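Local structure of amidohydrolase (Pseudomonas aeruginosa, 2I5G) at residues Glu5-Asp9 with Ser10-Asp14; Cys155-Ser158 with His159-Ser162; Glu233-Met236 with Asn237-Glu241; Gly301-Glu304 with Arg305-Arg308. The protein probably hydrolyses dipeptides as a metal-dependent peptidase of the membrane dipeptidase (M19) family, built on a TIM-barrel fold. The protein carries 2 engineered substitutions. One frame throughout, in Å; residues are numbered along the deposited sequence.

Contact 1 of 4, residues Glu5-Asp9 with Ser10-Asp14; sequences ELHAD and SIVID
The turn that ends helix 5-8 and leads into the barrel strand 13-17 is closed by L6 and H7 on the helical side and by S10 and V12 on the outgoing side. D9 is the first residue to abandon helical backbone angles. Its own N still reaches back to E5 O at 2.8 Å, so the last helical bond is intact, whereas the next amide is held less firmly: S10 N gives a weak hydrogen bond to H7 O at 3.2 Å, bent to 132° at the hydrogen. S10 also packs through carbon, its CB lying 4.1 Å from CD2 of L6.

The second meeting is a CH-pi contact. With chi1 of H7 at -170° the imidazole swings away from its own backbone N and out along the departing chain, where V12 comes under one of its faces. CG1 of V12 lies 4.3 Å from the ring centroid, 21° off the normal and offset toward the rim on the CE1-NE2 side. The two side chains meet at a slant, and a single methyl does the touching. Both ring nitrogens have partners beyond the turn, NE2 at G32 O and ND1 at T294 OG1, which together fix the rotation of the ring that V12 packs against.

Backbone bonds join V12 of the outgoing chain to T35 and to A36 at the start of the neighbouring strand 36-40. Behind the turn, L6 rests on T294 and L298 of helix 291-299, and I11 packs against helix 74-82.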
loop_
_atom_site.group_PDB
_atom_site.type_symbol
_atom_site.label_atom_id
_atom_site.label_comp_id
_atom_site.label_asym_id
_atom_site.label_seq_id
_atom_site.Cartn_x
_atom_site.Cartn_y
_atom_site.Cartn_z
ATOM N N GLU A 5 37.452 -30.285 0.598
ATOM C CA GLU A 5 36.794 -31.476 1.100
ATOM C C GLU A 5 35.722 -31.004 2.078
ATOM O O GLU A 5 34.679 -31.639 2.227
ATOM C CB GLU A 5 37.794 -32.373 1.830
ATOM C CG GLU A 5 38.930 -32.872 0.969
ATOM C CD GLU A 5 39.934 -33.698 1.754
ATOM O OE1 GLU A 5 40.554 -33.148 2.692
ATOM O OE2 GLU A 5 40.100 -34.895 1.436
ATOM N N LEU A 6 35.992 -29.883 2.742
ATOM C CA LEU A 6 35.054 -29.326 3.707
ATOM C C LEU A 6 33.822 -28.812 2.966
ATOM O O LEU A 6 32.702 -29.235 3.234
ATOM C CB LEU A 6 35.704 -28.179 4.475
ATOM C CG LEU A 6 35.132 -27.878 5.860
ATOM C CD1 LEU A 6 35.599 -26.509 6.301
ATOM C CD2 LEU A 6 33.621 -27.918 5.842
ATOM N N HIS A 7 34.042 -27.891 2.037
ATOM C CA HIS A 7 32.964 -27.324 1.247
ATOM C C HIS A 7 32.154 -28.483 0.652
ATOM O O HIS A 7 30.924 -28.485 0.697
ATOM C CB HIS A 7 33.555 -26.458 0.126
ATOM C CG HIS A 7 32.546 -25.639 -0.618
ATOM N ND1 HIS A 7 32.089 -24.422 -0.158
ATOM C CD2 HIS A 7 31.910 -25.858 -1.794
ATOM C CE1 HIS A 7 31.217 -23.927 -1.018
ATOM N NE2 HIS A 7 31.090 -24.778 -2.020
ATOM N N ALA A 8 32.857 -29.476 0.114
ATOM C CA ALA A 8 32.211 -30.628 -0.503
ATOM C C ALA A 8 31.378 -31.431 0.484
ATOM O O ALA A 8 30.245 -31.798 0.190
ATOM C CB ALA A 8 33.256 -31.530 -1.151
ATOM N N ASP A 9 31.947 -31.709 1.650
ATOM C CA ASP A 9 31.259 -32.472 2.681
ATOM C C ASP A 9 30.413 -31.535 3.538
ATOM O O ASP A 9 30.246 -31.759 4.739
ATOM C CB ASP A 9 32.284 -33.190 3.569
ATOM C CG ASP A 9 31.641 -34.179 4.537
ATOM O OD1 ASP A 9 31.144 -35.229 4.076
ATOM O OD2 ASP A 9 31.630 -33.906 5.759
ATOM N N SER A 10 29.867 -30.487 2.931
ATOM C CA SER A 10 29.069 -29.547 3.706
ATOM C C SER A 10 27.800 -29.053 3.027
ATOM O O SER A 10 27.666 -29.099 1.801
ATOM C CB SER A 10 29.933 -28.347 4.105
ATOM O OG SER A 10 29.282 -27.564 5.087
ATOM N N ILE A 11 26.865 -28.591 3.852
ATOM C CA ILE A 11 25.598 -28.054 3.380
ATOM C C ILE A 11 25.821 -26.575 3.134
ATOM O O ILE A 11 25.991 -25.807 4.078
ATOM C CB ILE A 11 24.496 -28.184 4.442
ATOM C CG1 ILE A 11 24.259 -29.655 4.771
ATOM C CG2 ILE A 11 23.214 -27.524 3.945
ATOM C CD1 ILE A 11 23.820 -30.468 3.580
ATOM N N VAL A 12 25.851 -26.169 1.871
ATOM C CA VAL A 12 26.046 -24.759 1.577
ATOM C C VAL A 12 24.718 -24.187 1.110
ATOM O O VAL A 12 24.039 -24.762 0.256
ATOM C CB VAL A 12 27.173 -24.533 0.514
ATOM C CG1 VAL A 12 27.762 -25.867 0.073
ATOM C CG2 VAL A 12 26.648 -23.738 -0.671
ATOM N N ILE A 13 24.344 -23.061 1.700
ATOM C CA ILE A 13 23.089 -22.406 1.380
ATOM C C ILE A 13 23.307 -20.922 1.186
ATOM O O ILE A 13 24.162 -20.329 1.841
ATOM C CB ILE A 13 22.065 -22.628 2.511
ATOM C CG1 ILE A 13 21.664 -24.108 2.542
ATOM C CG2 ILE A 13 20.859 -21.716 2.321
ATOM C CD1 ILE A 13 20.660 -24.463 3.611
ATOM N N ASP A 14 22.539 -20.327 0.278
ATOM C CA ASP A 14 22.655 -18.901 0.009
ATOM C C ASP A 14 21.330 -18.221 0.276
ATOM O O ASP A 14 20.319 -18.555 -0.332
ATOM C CB ASP A 14 23.085 -18.657 -1.436
ATOM C CG ASP A 14 23.374 -17.194 -1.719
ATOM O OD1 ASP A 14 23.961 -16.905 -2.785
ATOM O OD2 ASP A 14 23.012 -16.335 -0.879
#

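Contact 2 of 4, residues Cys155-Ser158 with His159-Ser162; sequences CDLS and HVGS
Two first torsions bring L157 and V160 together: chi1 of L157, -55°, keeps its CG beside the backbone N, and chi1 of V160, -177°, sets CG2 beside its own N and facing back across the turn. The turn is a type I beta turn from L157 to V160, with S158 in the helical region and H159 at a psi near zero, as that type requires, and it follows strand 154-156 of the barrel. V160 N donates to L157 O at 3.1 Å, approaching from above the carbonyl plane rather than along a lone pair.

The inner side chains diverge from this closure. S158 OG is hydrogen-bonded to H180 N, and H159 NE2 meets NE2 of H180, whose ring also lies against that of H159. S158 and H159 are thus tied to strand 177-181, while H159 N is bonded to Q117 OE1 on the other neighbouring strand. The turn sits at the C-terminal end of its strand, the end of a TIM barrel that carries the active site. Beyond it, G161 occupies the N-cap position of helix 162-171.

Apolar closure falls to two methyls: CD2 of L157 lies 3.8 Å from CG2 of V160, the side chains slanting across one another.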
loop_
_atom_site.group_PDB
_atom_site.type_symbol
_atom_site.label_atom_id
_atom_site.label_comp_id
_atom_site.label_asym_id
_atom_site.label_seq_id
_atom_site.Cartn_x
_atom_site.Cartn_y
_atom_site.Cartn_z
ATOM N N CYS A 155 9.684 -14.365 7.809
ATOM C CA CYS A 155 9.670 -12.920 7.592
ATOM C C CYS A 155 11.083 -12.414 7.324
ATOM O O CYS A 155 12.004 -12.670 8.103
ATOM C CB CYS A 155 9.112 -12.206 8.821
ATOM S SG CYS A 155 7.391 -12.594 9.225
ATOM N N ASP A 156 11.244 -11.694 6.220
ATOM C CA ASP A 156 12.538 -11.145 5.831
ATOM C C ASP A 156 12.448 -9.625 5.933
ATOM O O ASP A 156 11.404 -9.035 5.626
ATOM C CB ASP A 156 12.879 -11.587 4.402
ATOM C CG ASP A 156 14.247 -11.105 3.945
ATOM O OD1 ASP A 156 15.203 -11.157 4.751
ATOM O OD2 ASP A 156 14.369 -10.690 2.772
ATOM N N LEU A 157 13.542 -8.993 6.365
ATOM C CA LEU A 157 13.555 -7.547 6.551
ATOM C C LEU A 157 14.754 -6.804 5.981
ATOM O O LEU A 157 14.977 -5.641 6.322
ATOM C CB LEU A 157 13.454 -7.232 8.040
ATOM C CG LEU A 157 12.270 -7.832 8.799
ATOM C CD1 LEU A 157 12.552 -7.744 10.283
ATOM C CD2 LEU A 157 10.973 -7.117 8.436
ATOM N N SER A 158 15.522 -7.448 5.113
ATOM C CA SER A 158 16.695 -6.794 4.531
ATOM C C SER A 158 16.420 -5.406 3.938
ATOM O O SER A 158 17.180 -4.467 4.171
ATOM C CB SER A 158 17.326 -7.686 3.451
ATOM O OG SER A 158 17.885 -8.858 4.019
ATOM N N HIS A 159 15.334 -5.283 3.179
ATOM C CA HIS A 159 14.982 -4.021 2.527
ATOM C C HIS A 159 13.934 -3.194 3.287
ATOM O O HIS A 159 13.512 -2.135 2.818
ATOM C CB HIS A 159 14.491 -4.303 1.096
ATOM C CG HIS A 159 15.546 -4.872 0.188
ATOM N ND1 HIS A 159 16.350 -4.083 -0.606
ATOM C CD2 HIS A 159 15.929 -6.152 -0.046
ATOM C CE1 HIS A 159 17.179 -4.850 -1.293
ATOM N NE2 HIS A 159 16.944 -6.109 -0.971
ATOM N N VAL A 160 13.520 -3.670 4.460
ATOM C CA VAL A 160 12.533 -2.946 5.256
ATOM C C VAL A 160 13.207 -1.888 6.143
ATOM O O VAL A 160 14.325 -2.083 6.622
ATOM C CB VAL A 160 11.711 -3.909 6.147
ATOM C CG1 VAL A 160 10.649 -3.128 6.914
ATOM C CG2 VAL A 160 11.056 -4.982 5.291
ATOM N N GLY A 161 12.518 -0.766 6.340
ATOM C CA GLY A 161 13.048 0.309 7.158
ATOM C C GLY A 161 13.168 -0.111 8.610
ATOM O O GLY A 161 12.652 -1.159 8.997
ATOM N N SER A 162 13.823 0.721 9.416
ATOM C CA SER A 162 14.041 0.420 10.835
ATOM C C SER A 162 12.788 0.396 11.715
ATOM O O SER A 162 12.626 -0.510 12.524
ATOM C CB SER A 162 15.058 1.399 11.419
ATOM O OG SER A 162 14.587 2.726 11.301
#

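Contact 3 of 4, residues Glu233-Met236 with Asn237-Glu241; sequences EYVM and NIVGE
Backbone bonds between V235 and its successors show how the last turn of helix 225-239 tightens. V235 O accepts twice: V239 N arrives almost in line with the carbonyl at 2.8 Å, an alpha-helical bond with 168° at the hydrogen, and I238 N comes from above the carbonyl plane at 3.0 Å, the spacing of a 3-10 turn. N237 N is similarly shared, but only weakly, between E233 O and Y234 O. The final bond runs from G240 N to M236 O at 3.0 Å. G240 then leaves the helix with phi +101°, and the chain turns off toward E241.

Apolar contacts follow the same four-residue spacing. CG1 of V235 lies 3.7 Å from CG2 of V239, and CE2 of Y234 lies 4.1 Å from CD1 of I238; in both pairs the side chains run alongside each other and point the same way. SE of the selenomethionine M236 lies 4.3 Å from CB of E241, and a bend at chi3 directs its CE, which meets M302.

One water supplies the polar link between side chain and backbone. It donates to Y234 O at 3.0 Å and accepts from N237 ND2, while sitting over one face of the Y234 ring, toward the rim. The phenol itself is held by D195 through OH.

V235 and V239 face V208 of strand 207-210, while I238 meets the adjacent helix 195-203. Packing against both its sheet and a neighbouring helix suits the helix of a beta-alpha-beta crossover, here joining strand 207-210 to strand 244-246 in the barrel.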
loop_
_atom_site.group_PDB
_atom_site.type_symbol
_atom_site.label_atom_id
_atom_site.label_comp_id
_atom_site.label_asym_id
_atom_site.label_seq_id
_atom_site.Cartn_x
_atom_site.Cartn_y
_atom_site.Cartn_z
ATOM N N GLU A 233 32.735 -11.392 9.698
ATOM C CA GLU A 233 33.290 -11.557 11.033
ATOM C C GLU A 233 32.813 -10.421 11.940
ATOM O O GLU A 233 32.592 -10.625 13.134
ATOM C CB GLU A 233 34.816 -11.608 10.947
ATOM C CG GLU A 233 35.297 -12.744 10.046
ATOM C CD GLU A 233 36.783 -12.676 9.697
ATOM O OE1 GLU A 233 37.275 -11.580 9.349
ATOM O OE2 GLU A 233 37.453 -13.731 9.752
ATOM N N TYR A 234 32.639 -9.233 11.363
ATOM C CA TYR A 234 32.169 -8.074 12.114
ATOM C C TYR A 234 30.776 -8.389 12.637
ATOM O O TYR A 234 30.472 -8.151 13.802
ATOM C CB TYR A 234 32.100 -6.839 11.205
ATOM C CG TYR A 234 31.593 -5.572 11.870
ATOM C CD1 TYR A 234 32.462 -4.696 12.514
ATOM C CD2 TYR A 234 30.239 -5.248 11.850
ATOM C CE1 TYR A 234 31.993 -3.520 13.126
ATOM C CE2 TYR A 234 29.760 -4.080 12.455
ATOM C CZ TYR A 234 30.642 -3.218 13.092
ATOM O OH TYR A 234 30.164 -2.056 13.674
ATOM N N VAL A 235 29.934 -8.938 11.764
ATOM C CA VAL A 235 28.560 -9.274 12.126
ATOM C C VAL A 235 28.508 -10.401 13.137
ATOM O O VAL A 235 27.726 -10.356 14.083
ATOM C CB VAL A 235 27.715 -9.682 10.875
ATOM C CG1 VAL A 235 26.354 -10.221 11.307
ATOM C CG2 VAL A 235 27.521 -8.482 9.962
HETATM N N MSE A 236 29.334 -11.418 12.937
HETATM C CA MSE A 236 29.349 -12.542 13.858
HETATM C C MSE A 236 29.825 -12.096 15.235
HETATM O O MSE A 236 29.557 -12.755 16.238
HETATM C CB MSE A 236 30.250 -13.656 13.334
HETATM C CG MSE A 236 30.220 -14.897 14.204
HETATM SE SE MSE A 236 31.181 -16.382 13.448
HETATM C CE MSE A 236 32.952 -15.902 14.068
ATOM N N ASN A 237 30.533 -10.972 15.279
ATOM C CA ASN A 237 31.029 -10.442 16.542
ATOM C C ASN A 237 29.885 -9.899 17.402
ATOM O O ASN A 237 30.010 -9.803 18.624
ATOM C CB ASN A 237 32.051 -9.334 16.279
ATOM C CG ASN A 237 32.438 -8.579 17.545
ATOM O OD1 ASN A 237 32.935 -9.163 18.508
ATOM N ND2 ASN A 237 32.212 -7.268 17.542
ATOM N N ILE A 238 28.772 -9.546 16.759
ATOM C CA ILE A 238 27.602 -9.008 17.459
ATOM C C ILE A 238 26.500 -10.055 17.564
ATOM O O ILE A 238 25.935 -10.286 18.634
ATOM C CB ILE A 238 27.025 -7.788 16.704
ATOM C CG1 ILE A 238 28.093 -6.704 16.580
ATOM C CG2 ILE A 238 25.796 -7.247 17.424
ATOM C CD1 ILE A 238 27.707 -5.587 15.644
ATOM N N VAL A 239 26.206 -10.674 16.429
ATOM C CA VAL A 239 25.166 -11.697 16.302
ATOM C C VAL A 239 25.471 -13.049 16.972
ATOM O O VAL A 239 24.586 -13.679 17.550
ATOM C CB VAL A 239 24.858 -11.939 14.790
ATOM C CG1 VAL A 239 24.055 -13.216 14.603
ATOM C CG2 VAL A 239 24.108 -10.748 14.220
ATOM N N GLY A 240 26.715 -13.501 16.886
ATOM C CA GLY A 240 27.059 -14.786 17.471
ATOM C C GLY A 240 27.119 -15.858 16.396
ATOM O O GLY A 240 26.548 -15.686 15.316
ATOM N N GLU A 241 27.779 -16.977 16.685
ATOM C CA GLU A 241 27.918 -18.033 15.692
ATOM C C GLU A 241 26.686 -18.850 15.370
ATOM O O GLU A 241 26.739 -19.715 14.503
ATOM C CB GLU A 241 29.053 -18.982 16.071
ATOM C CG GLU A 241 28.934 -19.604 17.438
ATOM C CD GLU A 241 30.012 -20.638 17.676
ATOM O OE1 GLU A 241 29.888 -21.751 17.129
ATOM O OE2 GLU A 241 30.989 -20.333 18.394
HETATM O O HOH W 1 31.662 -5.903 15.416
#

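Contact 4 of 4, residues Gly301-Glu304 with Arg305-Arg308; sequences GMPE and RVVR
CG of the selenomethionine M302 meets CG1 of V306 at 3.6 Å, the two side chains crossing at about a right angle, and the same CG lies 4.0 Å from CG2 of V307. The ring of P303 closes on V306 from another side: CG of P303 is 3.6 Å from CG2 of V306, so the two branches of this valine take different partners. The chi1 of V306, 179°, produces the division, putting CG1 beside the carbonyl carbon and CG2 beside the backbone N.

E304 and R308 run alongside each other one helical turn apart. Their charged ends form only a long salt bridge, OE1 of E304 to NH1 of R308 at 3.9 Å, with carboxylate and guanidinium planes turned 44° apart.

The next shell is the backbone that sets these spacings. P303 is the N-cap residue of helix 304-323, and P303 O receives V307 N at 3.1 Å in a nearly straight bond (167°). E304 O likewise receives R308 N at 2.9 Å. Both donors come nearly head-on to their carbonyls, as expected for a regular first turn. Just before it, G301 ends helix 291-299 in a Schellman motif, with a positive phi, so one helix ends and the next begins within a few residues.

R305, bent at chi2 and chi3, lays one guanidinium face near CG2 of V306, and its NH1 forms a salt bridge with E241, beyond the end of helix 225-239. V307 packs on T294 and L298 of helix 291-299, M302 reaches L297 of the same helix, and E304, V307 and R308 all touch L6 of helix 5-8.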
loop_
_atom_site.group_PDB
_atom_site.type_symbol
_atom_site.label_atom_id
_atom_site.label_comp_id
_atom_site.label_asym_id
_atom_site.label_seq_id
_atom_site.Cartn_x
_atom_site.Cartn_y
_atom_site.Cartn_z
ATOM N N GLY A 301 41.262 -18.141 10.224
ATOM C CA GLY A 301 41.216 -18.370 11.659
ATOM C C GLY A 301 39.962 -19.057 12.184
ATOM O O GLY A 301 39.985 -19.709 13.233
HETATM N N MSE A 302 38.861 -18.912 11.460
HETATM C CA MSE A 302 37.601 -19.519 11.865
HETATM C C MSE A 302 37.725 -21.041 11.818
HETATM O O MSE A 302 38.117 -21.607 10.803
HETATM C CB MSE A 302 36.486 -19.043 10.927
HETATM C CG MSE A 302 35.069 -19.296 11.421
HETATM SE SE MSE A 302 33.711 -18.543 10.235
HETATM C CE MSE A 302 33.985 -16.667 10.640
ATOM N N PRO A 303 37.423 -21.721 12.933
ATOM C CA PRO A 303 37.505 -23.189 12.984
ATOM C C PRO A 303 36.460 -23.876 12.099
ATOM O O PRO A 303 35.452 -23.275 11.737
ATOM C CB PRO A 303 37.314 -23.499 14.468
ATOM C CG PRO A 303 36.483 -22.343 14.953
ATOM C CD PRO A 303 37.126 -21.164 14.262
ATOM N N GLU A 304 36.707 -25.141 11.762
ATOM C CA GLU A 304 35.810 -25.905 10.894
ATOM C C GLU A 304 34.341 -25.843 11.300
ATOM O O GLU A 304 33.478 -25.530 10.481
ATOM C CB GLU A 304 36.240 -27.381 10.831
ATOM C CG GLU A 304 35.692 -28.116 9.606
ATOM C CD GLU A 304 35.835 -29.635 9.679
ATOM O OE1 GLU A 304 34.975 -30.290 10.305
ATOM O OE2 GLU A 304 36.808 -30.178 9.108
ATOM N N ARG A 305 34.068 -26.142 12.567
ATOM C CA ARG A 305 32.708 -26.170 13.097
ATOM C C ARG A 305 31.926 -24.888 12.848
ATOM O O ARG A 305 30.763 -24.936 12.446
ATOM C CB ARG A 305 32.748 -26.476 14.594
ATOM C CG ARG A 305 31.453 -27.024 15.174
ATOM C CD ARG A 305 30.987 -26.142 16.314
ATOM N NE ARG A 305 32.125 -25.513 16.975
ATOM C CZ ARG A 305 32.039 -24.420 17.720
ATOM N NH1 ARG A 305 30.863 -23.839 17.901
ATOM N NH2 ARG A 305 33.131 -23.890 18.262
ATOM N N VAL A 306 32.555 -23.743 13.096
ATOM C CA VAL A 306 31.890 -22.469 12.874
ATOM C C VAL A 306 31.650 -22.303 11.378
ATOM O O VAL A 306 30.588 -21.861 10.959
ATOM C CB VAL A 306 32.736 -21.279 13.388
ATOM C CG1 VAL A 306 32.001 -19.963 13.114
ATOM C CG2 VAL A 306 33.005 -21.427 14.880
ATOM N N VAL A 307 32.641 -22.658 10.569
ATOM C CA VAL A 307 32.500 -22.549 9.122
ATOM C C VAL A 307 31.264 -23.311 8.633
ATOM O O VAL A 307 30.475 -22.772 7.860
ATOM C CB VAL A 307 33.750 -23.094 8.388
ATOM C CG1 VAL A 307 33.539 -23.028 6.878
ATOM C CG2 VAL A 307 34.981 -22.289 8.788
ATOM N N ARG A 308 31.091 -24.556 9.077
ATOM C CA ARG A 308 29.930 -25.342 8.661
ATOM C C ARG A 308 28.696 -24.482 8.918
ATOM O O ARG A 308 27.770 -24.428 8.104
ATOM C CB ARG A 308 29.787 -26.623 9.492
ATOM C CG ARG A 308 31.075 -27.298 9.923
ATOM C CD ARG A 308 31.615 -28.284 8.903
ATOM N NE ARG A 308 30.612 -29.257 8.483
ATOM C CZ ARG A 308 30.893 -30.402 7.868
ATOM N NH1 ARG A 308 32.149 -30.737 7.608
ATOM N NH2 ARG A 308 29.908 -31.204 7.487
#

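Contacts 1 and 2 are buried, contact 4 is partly so, and contact 3 lies at the surface. Contacts 1 and 2 attach to the same parallel sheet, at strands 13-17 and 154-156, with centres about 28 Å apart on opposite sides of the chain's centre. In each a histidine is tied to partners beyond its turn. Contact 4, at a helix start, has regular i to i+4 bonds, whereas contact 3, at a helix end, mixes alpha and 3-10 bonds with a water link; the E241-R305 salt bridge joins the two. Contact 4 also touches contact 1, where CD1 of L6 lies 3.7 Å from CG of E304.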